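Long-range contact in immunoreactive 84kD antigen PG93 (Porphyromonas gingivalis, PDB 5M11), which is an essential bacterial surface component of the type-IX secretion system, and binds calcium and zinc ions: residues L74-I86 against L89-K102. Sequence-based numbering, arbitrary orientation.
Sequences LKSLVIYYASGNI and LDEAGRVTNVPALK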
loop_
_atom_site.group_PDB
_atom_site.type_symbol
_atom_site.label_atom_id
_atom_site.label_comp_id
_atom_site.label_asym_id
_atom_site.label_seq_id
_atom_site.Cartn_x
_atom_site.Cartn_y
_atom_site.Cartn_z
ATOM N N LEU A 74 -18.822 -21.519 -16.422
ATOM C CA LEU A 74 -17.404 -21.911 -16.436
ATOM C C LEU A 74 -16.767 -22.123 -15.045
ATOM O O LEU A 74 -15.566 -22.407 -14.977
ATOM C CB LEU A 74 -16.577 -20.877 -17.211
ATOM C CG LEU A 74 -16.939 -20.699 -18.676
ATOM C CD1 LEU A 74 -16.558 -19.349 -19.139
ATOM C CD2 LEU A 74 -16.294 -21.754 -19.550
ATOM N N LYS A 75 -17.562 -22.002 -13.944
ATOM C CA LYS A 75 -17.095 -22.118 -12.553
ATOM C C LYS A 75 -15.805 -21.271 -12.372
ATOM O O LYS A 75 -14.879 -21.676 -11.672
ATOM C CB LYS A 75 -16.908 -23.590 -12.140
ATOM C CG LYS A 75 -18.225 -24.346 -12.033
ATOM C CD LYS A 75 -18.020 -25.839 -11.853
ATOM C CE LYS A 75 -19.198 -26.647 -12.345
ATOM N NZ LYS A 75 -18.850 -28.084 -12.548
ATOM N N SER A 76 -15.762 -20.089 -13.041
ATOM C CA SER A 76 -14.628 -19.168 -13.019
ATOM C C SER A 76 -15.050 -17.759 -12.659
ATOM O O SER A 76 -16.162 -17.336 -12.979
ATOM C CB SER A 76 -13.913 -19.152 -14.363
ATOM O OG SER A 76 -13.470 -20.449 -14.721
ATOM N N LEU A 77 -14.130 -17.026 -12.011
ATOM C CA LEU A 77 -14.326 -15.645 -11.577
ATOM C C LEU A 77 -13.414 -14.692 -12.381
ATOM O O LEU A 77 -12.185 -14.864 -12.419
ATOM C CB LEU A 77 -14.056 -15.518 -10.050
ATOM C CG LEU A 77 -14.172 -14.116 -9.443
ATOM C CD1 LEU A 77 -15.586 -13.820 -9.010
ATOM C CD2 LEU A 77 -13.237 -13.941 -8.288
ATOM N N VAL A 78 -14.033 -13.679 -13.003
ATOM C CA VAL A 78 -13.344 -12.628 -13.749
ATOM C C VAL A 78 -12.970 -11.502 -12.770
ATOM O O VAL A 78 -13.854 -10.961 -12.115
ATOM C CB VAL A 78 -14.224 -12.118 -14.907
ATOM C CG1 VAL A 78 -13.691 -10.802 -15.475
ATOM C CG2 VAL A 78 -14.356 -13.184 -15.995
ATOM N N ILE A 79 -11.663 -11.182 -12.656
ATOM C CA ILE A 79 -11.127 -10.115 -11.803
ATOM C C ILE A 79 -10.651 -8.973 -12.685
ATOM O O ILE A 79 -9.679 -9.140 -13.426
ATOM C CB ILE A 79 -9.977 -10.573 -10.857
ATOM C CG1 ILE A 79 -10.341 -11.819 -10.035
ATOM C CG2 ILE A 79 -9.568 -9.428 -9.943
ATOM C CD1 ILE A 79 -9.156 -12.647 -9.623
ATOM N N TYR A 80 -11.321 -7.820 -12.603
ATOM C CA TYR A 80 -10.915 -6.645 -13.364
ATOM C C TYR A 80 -10.228 -5.656 -12.405
ATOM O O TYR A 80 -10.765 -5.285 -11.356
ATOM C CB TYR A 80 -12.090 -6.005 -14.142
ATOM C CG TYR A 80 -11.685 -4.788 -14.938
ATOM C CD1 TYR A 80 -11.238 -4.907 -16.246
ATOM C CD2 TYR A 80 -11.709 -3.515 -14.367
ATOM C CE1 TYR A 80 -10.831 -3.788 -16.979
ATOM C CE2 TYR A 80 -11.298 -2.388 -15.084
ATOM C CZ TYR A 80 -10.844 -2.531 -16.387
ATOM O OH TYR A 80 -10.412 -1.435 -17.088
ATOM N N TYR A 81 -9.028 -5.247 -12.800
ATOM C CA TYR A 81 -8.150 -4.355 -12.044
ATOM C C TYR A 81 -8.276 -2.894 -12.464
ATOM O O TYR A 81 -8.597 -2.613 -13.611
ATOM C CB TYR A 81 -6.695 -4.813 -12.234
ATOM C CG TYR A 81 -6.424 -6.171 -11.631
ATOM C CD1 TYR A 81 -6.100 -6.304 -10.282
ATOM C CD2 TYR A 81 -6.513 -7.326 -12.400
ATOM C CE1 TYR A 81 -5.857 -7.553 -9.717
ATOM C CE2 TYR A 81 -6.266 -8.584 -11.848
ATOM C CZ TYR A 81 -5.936 -8.691 -10.505
ATOM O OH TYR A 81 -5.665 -9.919 -9.959
ATOM N N ALA A 82 -7.971 -1.967 -11.537
ATOM C CA ALA A 82 -7.965 -0.514 -11.754
ATOM C C ALA A 82 -7.017 -0.127 -12.907
ATOM O O ALA A 82 -7.260 0.844 -13.611
ATOM C CB ALA A 82 -7.539 0.193 -10.478
ATOM N N SER A 83 -5.963 -0.911 -13.112
ATOM C CA SER A 83 -4.977 -0.682 -14.149
ATOM C C SER A 83 -5.447 -1.153 -15.541
ATOM O O SER A 83 -4.653 -1.128 -16.489
ATOM C CB SER A 83 -3.688 -1.408 -13.780
ATOM O OG SER A 83 -3.831 -2.816 -13.889
ATOM N N GLY A 84 -6.678 -1.639 -15.646
ATOM C CA GLY A 84 -7.188 -2.198 -16.890
ATOM C C GLY A 84 -6.877 -3.676 -17.078
ATOM O O GLY A 84 -7.386 -4.312 -18.013
ATOM N N ASN A 85 -6.058 -4.248 -16.192
ATOM C CA ASN A 85 -5.715 -5.668 -16.247
ATOM C C ASN A 85 -6.897 -6.576 -15.884
ATOM O O ASN A 85 -7.798 -6.170 -15.146
ATOM C CB ASN A 85 -4.563 -5.955 -15.298
ATOM C CG ASN A 85 -3.572 -6.959 -15.799
ATOM O OD1 ASN A 85 -3.849 -7.801 -16.662
ATOM N ND2 ASN A 85 -2.394 -6.908 -15.230
ATOM N N ILE A 86 -6.870 -7.811 -16.390
ATOM C CA ILE A 86 -7.874 -8.852 -16.159
ATOM C C ILE A 86 -7.179 -10.158 -15.769
ATOM O O ILE A 86 -6.138 -10.532 -16.343
ATOM C CB ILE A 86 -8.757 -9.057 -17.423
ATOM C CG1 ILE A 86 -9.673 -7.840 -17.715
ATOM C CG2 ILE A 86 -9.558 -10.353 -17.365
ATOM C CD1 ILE A 86 -9.861 -7.566 -19.160
ATOM N N LEU A 89 -9.845 -16.537 -12.624
ATOM C CA LEU A 89 -9.635 -17.473 -11.523
ATOM C C LEU A 89 -10.507 -18.695 -11.784
ATOM O O LEU A 89 -11.728 -18.623 -11.617
ATOM C CB LEU A 89 -10.021 -16.764 -10.208
ATOM C CG LEU A 89 -9.350 -17.203 -8.915
ATOM C CD1 LEU A 89 -9.390 -16.083 -7.898
ATOM C CD2 LEU A 89 -10.060 -18.404 -8.311
ATOM N N ASP A 90 -9.893 -19.800 -12.249
ATOM C CA ASP A 90 -10.642 -21.016 -12.554
ATOM C C ASP A 90 -11.032 -21.745 -11.243
ATOM O O ASP A 90 -10.608 -21.338 -10.154
ATOM C CB ASP A 90 -9.890 -21.925 -13.564
ATOM C CG ASP A 90 -8.745 -22.814 -13.081
ATOM O OD1 ASP A 90 -8.605 -23.003 -11.854
ATOM O OD2 ASP A 90 -8.043 -23.396 -13.942
ATOM N N GLU A 91 -11.864 -22.789 -11.356
ATOM C CA GLU A 91 -12.382 -23.583 -10.235
ATOM C C GLU A 91 -11.256 -24.114 -9.296
ATOM O O GLU A 91 -11.387 -24.041 -8.071
ATOM C CB GLU A 91 -13.214 -24.747 -10.795
ATOM C CG GLU A 91 -14.241 -25.326 -9.838
ATOM C CD GLU A 91 -14.916 -26.597 -10.325
ATOM O OE1 GLU A 91 -14.661 -27.013 -11.483
ATOM O OE2 GLU A 91 -15.714 -27.171 -9.547
ATOM N N ALA A 92 -10.147 -24.601 -9.886
ATOM C CA ALA A 92 -8.988 -25.148 -9.168
ATOM C C ALA A 92 -8.153 -24.051 -8.456
ATOM O O ALA A 92 -7.280 -24.384 -7.635
ATOM C CB ALA A 92 -8.101 -25.933 -10.139
ATOM N N GLY A 93 -8.433 -22.778 -8.774
ATOM C CA GLY A 93 -7.721 -21.622 -8.238
ATOM C C GLY A 93 -6.521 -21.230 -9.082
ATOM O O GLY A 93 -5.529 -20.703 -8.566
ATOM N N ARG A 94 -6.601 -21.503 -10.385
ATOM C CA ARG A 94 -5.549 -21.184 -11.333
ATOM C C ARG A 94 -5.889 -19.869 -12.012
ATOM O O ARG A 94 -7.012 -19.679 -12.503
ATOM C CB ARG A 94 -5.347 -22.319 -12.344
ATOM C CG ARG A 94 -5.111 -23.683 -11.677
ATOM C CD ARG A 94 -4.702 -24.761 -12.669
ATOM N NE ARG A 94 -5.797 -25.128 -13.572
ATOM C CZ ARG A 94 -5.633 -25.547 -14.824
ATOM N NH1 ARG A 94 -4.415 -25.649 -15.346
ATOM N NH2 ARG A 94 -6.684 -25.862 -15.566
ATOM N N VAL A 95 -4.923 -18.951 -12.012
ATOM C CA VAL A 95 -5.061 -17.598 -12.555
ATOM C C VAL A 95 -4.590 -17.542 -14.019
ATOM O O VAL A 95 -3.531 -18.074 -14.344
ATOM C CB VAL A 95 -4.272 -16.590 -11.674
ATOM C CG1 VAL A 95 -4.312 -15.174 -12.247
ATOM C CG2 VAL A 95 -4.760 -16.614 -10.234
ATOM N N THR A 96 -5.360 -16.864 -14.882
ATOM C CA THR A 96 -4.995 -16.678 -16.286
ATOM C C THR A 96 -5.077 -15.192 -16.586
ATOM O O THR A 96 -6.139 -14.582 -16.380
ATOM C CB THR A 96 -5.868 -17.533 -17.202
ATOM O OG1 THR A 96 -5.956 -18.852 -16.668
ATOM C CG2 THR A 96 -5.329 -17.597 -18.590
ATOM N N ASN A 97 -3.958 -14.605 -17.045
ATOM C CA ASN A 97 -3.893 -13.162 -17.291
ATOM C C ASN A 97 -4.456 -12.754 -18.661
ATOM O O ASN A 97 -4.231 -13.452 -19.648
ATOM C CB ASN A 97 -2.445 -12.651 -17.146
ATOM C CG ASN A 97 -2.311 -11.183 -16.778
ATOM O OD1 ASN A 97 -1.339 -10.507 -17.155
ATOM N ND2 ASN A 97 -3.268 -10.652 -16.011
ATOM N N VAL A 98 -5.174 -11.623 -18.722
ATOM C CA VAL A 98 -5.692 -11.060 -19.978
ATOM C C VAL A 98 -5.262 -9.563 -19.967
ATOM O O VAL A 98 -6.038 -8.692 -19.540
ATOM C CB VAL A 98 -7.224 -11.291 -20.182
ATOM C CG1 VAL A 98 -7.665 -10.878 -21.571
ATOM C CG2 VAL A 98 -7.626 -12.747 -19.922
ATOM N N PRO A 99 -3.984 -9.254 -20.349
ATOM C CA PRO A 99 -3.485 -7.865 -20.222
ATOM C C PRO A 99 -3.708 -6.933 -21.416
ATOM O O PRO A 99 -3.157 -5.825 -21.405
ATOM C CB PRO A 99 -1.987 -8.064 -20.022
ATOM C CG PRO A 99 -1.669 -9.318 -20.735
ATOM C CD PRO A 99 -2.907 -10.165 -20.801
ATOM N N ALA A 100 -4.490 -7.363 -22.428
ATOM C CA ALA A 100 -4.776 -6.598 -23.656
ATOM C C ALA A 100 -5.237 -5.159 -23.395
ATOM O O ALA A 100 -4.756 -4.265 -24.094
ATOM C CB ALA A 100 -5.824 -7.314 -24.487
ATOM N N LEU A 101 -6.144 -4.926 -22.397
ATOM C CA LEU A 101 -6.667 -3.588 -22.105
ATOM C C LEU A 101 -5.631 -2.729 -21.445
ATOM O O LEU A 101 -5.500 -1.577 -21.837
ATOM C CB LEU A 101 -7.949 -3.609 -21.251
ATOM C CG LEU A 101 -9.227 -4.162 -21.925
ATOM C CD1 LEU A 101 -10.376 -4.221 -20.945
ATOM C CD2 LEU A 101 -9.644 -3.320 -23.116
ATOM N N LYS A 102 -4.894 -3.271 -20.455
ATOM C CA LYS A 102 -3.851 -2.547 -19.729
ATOM C C LYS A 102 -2.704 -2.165 -20.693
ATOM O O LYS A 102 -2.166 -1.041 -20.613
ATOM C CB LYS A 102 -3.335 -3.410 -18.554
ATOM C CG LYS A 102 -1.998 -2.976 -17.930
ATOM C CD LYS A 102 -1.335 -4.077 -17.090
ATOM C CE LYS A 102 -0.585 -5.125 -17.890
ATOM N NZ LYS A 102 0.755 -4.655 -18.337
#
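L77 and L89 pair across neighbouring antiparallel strands of a four-stranded beta-propeller blade, ordered 65-71, 76-81, 86-89, 95-98. Two nearly straight backbone bonds join them, L77 N to L89 O and L89 N to L77 O, each 2.9 Å. Beside them, I79 and L89 meet through their CD1 methyls, 3.9 Å apart. At the other end I86 lies against V98, its CG2 3.8 Å from V98 CB, while V98 N donates to I86 O at 2.8 Å. I86 CD1 touches L101 CD1, and that leucine methyl meets the Y80 ring edge, near its plane. At the L77-L89 end, exposed K75 and E91 run side by side, the lysine's carbon chain on the carboxylate (K75 CD to E91 OE2 3.5 Å); their opposite charges, K75 NZ and E91 OE2, stay 4.4 Å apart, beyond a salt bridge.

Type I turns lead from 76-81 toward I86 (Y81-G84) and from L89 toward 95-98 (D90-G93). L133 of strand 129-134, in the next blade, packs on I86 and V98. D62 accepts from S83 OG and N85 ND2, D87 from N97 ND2. With N97 CG anti to the backbone N (chi1 -155°), ND2 also donates to N85 OD1 at 3.0 Å, from above the carbonyl plane, the amide planes 54° apart.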